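Local coordinates for protein alpha-L-arabinofuranosidase B (Aspergillus kawachii, PDB 6SXT) that hydrolyses terminal non-reducing alpha-L-arabinofuranosyl residues from arabinan, arabinoxylan and arabinogalactan, as a secreted fungal enzyme of glycoside hydrolase family 54, at residues A[20-25]-A[112-117]; A[60-65]-A[118-123]. All coordinates share one frame; numbering follows the deposited sequence.

Both contacts belong to the catalytic domain and draw on one antiparallel beta-sheet, their centres about 11 Å apart. Strands 111-114 and 117-124 follow each other in the chain as a hairpin: contact 1 uses the first strand, contact 2 the second. A backbone pair between Val-112 N and Ala-119 O, 2.9 Å apart, ties them within the sheet. A second tie runs from Thr-21 OG1 of the 20-25 loop to Tyr-120 O at 2.7 Å, probably a hydrogen bond, fixing the loop of contact 1 to the residue that carries contact 2. Neither contact lies at the catalytic or arabinose-binding sites; the nucleophile Glu-205 and proton donor Asp-281 are elsewhere in the domain.

Contact 1 of 2, residues A[20-25]-A[112-117]; sequences STTRAL and VTLNGQ
A first torsion of -87° sets Leu-114 CG beside its own backbone N, and the second, 67°, spreads the two methyls toward the 20-25 loop. There they meet Thr-22 and Arg-23, whose side chains each cross the leucine at about a right angle. The CD2 methyl does most of the touching: it rests against the aliphatic stem of Arg-23, 3.8 Å from Arg-23 CD and 3.9 Å from Arg-23 CB, and also lies 4.0 Å from Thr-22 CB. The other methyl, Leu-114 CD1, also meets Thr-22 CB, while Thr-22 CG2 reaches Val-112 CG2 at 4.2 Å. No hydrogen bond spans the two segments; the contact is buried van der Waals packing. Leu-114 ends its strand and opens a type I' beta turn to Gln-117, the tight link of a beta-hairpin in the concanavalin-like catalytic domain. On the loop side, Ser-20 OG shapes the backbone through an ST turn and an ST motif, accepting from Thr-22 N at 3.0 Å and from Arg-23 N at 3.1 Å. The polar ends turn to other partners: Thr-22 OG1 hydrogen-bonds Tyr-317 OH, and the extended arginine carries its guanidinium past the leucine to a salt bridge with Glu-292 and a hydrogen bond with Asn-311. Ile-55 also packs against Leu-114.

Contact 2 of 2, residues A[60-65]-A[118-123]; sequences AQDTFC and KAYGVF
Gln-61 on the helix and Tyr-120 on the strand make the closest backbone approach, with CA atoms 9.0 Å apart, so side chains alone bridge the gap. Gln-61 turns CG away from its main-chain N (chi1 174°) and runs out extended, bringing its amide over one face of the Tyr-120 ring. The two planes are only 19° apart, and Gln-61 NE2 sits 3.2 Å above the ring plane, displaced toward the rim near CD2. That near-parallel amide is held by bonds at both ends, Gln-61 OE1 to Tyr-34 OH and Gln-61 NE2 to Ala-107 O. At the far end of the ring, Tyr-120 OH donates to Asp-62 OD1 at 2.6 Å, and OD1 accepts through its syn lone pair, the carboxylate turned 73° from the ring. Lys-118 NZ gives the same hydroxyl a weak bond and donates to a water, which in turn donates to Asp-62 OD2 at 2.6 Å. The lysine's charge would probably favour an ionised aspartate. Helix 58-64 is joined to strand 117-124 by these side chains, with Gln-61 also packing on strands 34-38 and 44-47 of a separate four-stranded antiparallel sheet, and the Cys-65–Cys-70 disulfide joining segment 60-65 to strand 70-75 of that sheet.

Contact 1 of 2, residues A[20-25]-A[112-117]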
# COMPACT_ATOMS: atom_id res chain seq x y z
N SER A 20 -11.74 1.61 6.87
CA SER A 20 -10.98 2.81 6.45
C SER A 20 -10.02 3.19 7.55
O SER A 20 -10.41 3.22 8.72
CB SER A 20 -11.89 4.01 6.16
OG SER A 20 -11.07 5.11 5.76
N THR A 21 -8.80 3.56 7.15
CA THR A 21 -7.82 4.16 8.06
C THR A 21 -7.89 5.67 8.00
O THR A 21 -7.21 6.31 8.80
CB THR A 21 -6.43 3.59 7.83
OG1 THR A 21 -6.08 3.87 6.46
CG2 THR A 21 -6.35 2.11 8.11
N THR A 22 -8.60 6.23 7.04
CA THR A 22 -8.68 7.69 6.86
C THR A 22 -9.87 8.31 7.58
O THR A 22 -9.73 9.45 8.03
CB THR A 22 -8.60 8.09 5.40
OG1 THR A 22 -9.77 7.58 4.78
CG2 THR A 22 -7.33 7.57 4.75
N ARG A 23 -11.03 7.66 7.56
CA ARG A 23 -12.26 8.33 8.04
C ARG A 23 -13.34 7.36 8.44
O ARG A 23 -13.39 6.19 8.02
CB ARG A 23 -12.79 9.30 6.98
CG ARG A 23 -13.26 8.63 5.70
CD ARG A 23 -13.98 9.66 4.84
NE ARG A 23 -14.49 9.11 3.60
CZ ARG A 23 -15.65 9.49 3.06
NH1 ARG A 23 -16.42 10.41 3.63
NH2 ARG A 23 -16.02 8.92 1.93
N ALA A 24 -14.24 7.86 9.28
CA ALA A 24 -15.51 7.18 9.53
C ALA A 24 -16.35 7.11 8.27
O ALA A 24 -16.37 8.10 7.48
CB ALA A 24 -16.27 7.98 10.61
N LEU A 25 -17.05 5.99 8.08
CA LEU A 25 -17.90 5.80 6.89
C LEU A 25 -19.37 5.86 7.24
O LEU A 25 -20.22 5.67 6.36
CB LEU A 25 -17.50 4.48 6.24
CG LEU A 25 -16.06 4.46 5.74
CD1 LEU A 25 -15.69 3.09 5.24
CD2 LEU A 25 -15.82 5.50 4.67
N VAL A 112 -2.11 11.32 3.19
CA VAL A 112 -3.07 12.12 2.42
C VAL A 112 -3.53 13.28 3.30
O VAL A 112 -3.27 13.26 4.51
CB VAL A 112 -4.27 11.30 1.94
CG1 VAL A 112 -3.83 10.26 0.91
CG2 VAL A 112 -5.01 10.69 3.13
N THR A 113 -4.28 14.19 2.70
CA THR A 113 -5.18 15.05 3.46
C THR A 113 -6.58 14.79 2.98
O THR A 113 -6.79 14.51 1.77
CB THR A 113 -4.82 16.54 3.44
OG1 THR A 113 -4.78 16.99 2.08
CG2 THR A 113 -3.52 16.83 4.16
N LEU A 114 -7.53 14.88 3.90
CA LEU A 114 -8.98 14.87 3.60
C LEU A 114 -9.51 16.26 3.99
O LEU A 114 -9.41 16.60 5.20
CB LEU A 114 -9.70 13.76 4.36
CG LEU A 114 -9.73 12.39 3.69
CD1 LEU A 114 -8.34 11.79 3.61
CD2 LEU A 114 -10.63 11.46 4.49
N ASN A 115 -9.87 17.04 2.99
CA ASN A 115 -10.27 18.47 3.18
C ASN A 115 -9.26 19.20 4.08
O ASN A 115 -9.68 19.95 5.02
CB ASN A 115 -11.64 18.55 3.77
CG ASN A 115 -12.35 19.89 3.51
OD1 ASN A 115 -11.87 20.75 2.76
ND2 ASN A 115 -13.47 20.04 4.17
N GLY A 116 -7.99 18.98 3.84
CA GLY A 116 -6.87 19.66 4.49
C GLY A 116 -6.37 19.05 5.79
O GLY A 116 -5.36 19.58 6.31
N GLN A 117 -6.99 18.00 6.30
CA GLN A 117 -6.60 17.33 7.55
C GLN A 117 -5.82 16.07 7.18
O GLN A 117 -6.31 15.26 6.37
CB GLN A 117 -7.88 17.07 8.36
CG GLN A 117 -7.61 16.52 9.73
CD GLN A 117 -8.84 16.47 10.63
OE1 GLN A 117 -8.84 15.60 11.50
NE2 GLN A 117 -9.79 17.39 10.45

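Contact 2 of 2, residues A[60-65]-A[118-123]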
# COMPACT_ATOMS: atom_id res chain seq x y z
N ALA A 60 -2.54 11.65 16.74
CA ALA A 60 -2.36 10.58 17.73
C ALA A 60 -1.46 9.48 17.16
O ALA A 60 -0.66 8.90 17.89
CB ALA A 60 -3.69 10.01 18.19
N GLN A 61 -1.56 9.17 15.88
CA GLN A 61 -0.62 8.21 15.27
C GLN A 61 0.81 8.75 15.32
O GLN A 61 1.70 8.03 15.76
CB GLN A 61 -1.00 7.87 13.84
CG GLN A 61 0.05 7.00 13.17
CD GLN A 61 -0.29 6.57 11.77
OE1 GLN A 61 -1.36 6.04 11.52
NE2 GLN A 61 0.67 6.77 10.86
N ASP A 62 0.99 9.98 14.88
CA ASP A 62 2.33 10.58 14.86
C ASP A 62 2.93 10.51 16.28
O ASP A 62 4.16 10.24 16.42
CB ASP A 62 2.24 12.02 14.38
CG ASP A 62 1.89 12.16 12.92
OD1 ASP A 62 1.92 11.16 12.19
OD2 ASP A 62 1.66 13.33 12.50
N THR A 63 2.14 10.80 17.32
CA THR A 63 2.63 10.77 18.70
C THR A 63 3.04 9.36 19.09
O THR A 63 4.16 9.12 19.64
CB THR A 63 1.52 11.31 19.62
OG1 THR A 63 1.37 12.68 19.24
CG2 THR A 63 1.85 11.21 21.08
N PHE A 64 2.19 8.38 18.81
CA PHE A 64 2.45 6.97 19.20
C PHE A 64 3.70 6.46 18.50
O PHE A 64 4.47 5.71 19.10
CB PHE A 64 1.24 6.11 18.86
CG PHE A 64 1.39 4.70 19.31
CD1 PHE A 64 1.36 4.40 20.67
CD2 PHE A 64 1.52 3.65 18.40
CE1 PHE A 64 1.45 3.08 21.09
CE2 PHE A 64 1.58 2.34 18.84
CZ PHE A 64 1.50 2.06 20.17
N CYS A 65 3.91 6.89 17.25
CA CYS A 65 4.93 6.32 16.34
C CYS A 65 6.24 7.13 16.39
O CYS A 65 7.15 6.82 15.62
CB CYS A 65 4.31 6.23 14.95
SG CYS A 65 2.88 5.11 14.96
N LYS A 118 -4.66 15.88 7.78
CA LYS A 118 -3.81 14.72 7.48
C LYS A 118 -4.48 13.42 7.92
O LYS A 118 -5.19 13.34 8.94
CB LYS A 118 -2.43 14.86 8.14
CG LYS A 118 -1.37 13.99 7.46
CD LYS A 118 0.02 14.23 7.98
CE LYS A 118 1.00 13.34 7.29
NZ LYS A 118 2.35 13.66 7.75
N ALA A 119 -4.29 12.39 7.11
CA ALA A 119 -4.66 11.02 7.47
C ALA A 119 -3.74 10.08 6.72
O ALA A 119 -2.96 10.52 5.85
CB ALA A 119 -6.10 10.74 7.11
N TYR A 120 -3.84 8.81 7.07
CA TYR A 120 -2.92 7.76 6.55
C TYR A 120 -3.71 6.62 5.95
O TYR A 120 -4.60 6.08 6.63
CB TYR A 120 -2.07 7.27 7.70
CG TYR A 120 -1.08 8.29 8.20
CD1 TYR A 120 0.03 8.63 7.43
CD2 TYR A 120 -1.29 8.97 9.40
CE1 TYR A 120 0.97 9.55 7.89
CE2 TYR A 120 -0.35 9.88 9.88
CZ TYR A 120 0.78 10.18 9.12
OH TYR A 120 1.66 11.12 9.57
N GLY A 121 -3.37 6.26 4.70
CA GLY A 121 -3.89 5.06 4.05
C GLY A 121 -3.02 3.85 4.29
O GLY A 121 -2.04 3.91 5.02
N VAL A 122 -3.37 2.78 3.61
CA VAL A 122 -2.71 1.47 3.79
C VAL A 122 -1.88 1.18 2.53
O VAL A 122 -2.44 0.76 1.54
CB VAL A 122 -3.72 0.36 4.07
CG1 VAL A 122 -3.01 -0.95 4.38
CG2 VAL A 122 -4.65 0.76 5.20
N PHE A 123 -0.59 1.45 2.61
CA PHE A 123 0.33 1.26 1.47
C PHE A 123 0.86 -0.17 1.55
O PHE A 123 1.56 -0.52 2.52
CB PHE A 123 1.47 2.25 1.56
CG PHE A 123 2.35 2.34 0.35
CD1 PHE A 123 3.38 1.42 0.15
CD2 PHE A 123 2.18 3.37 -0.56
CE1 PHE A 123 4.21 1.53 -0.97
CE2 PHE A 123 3.02 3.49 -1.65
CZ PHE A 123 4.07 2.60 -1.83
O HOH W 1 2.55 14.61 10.40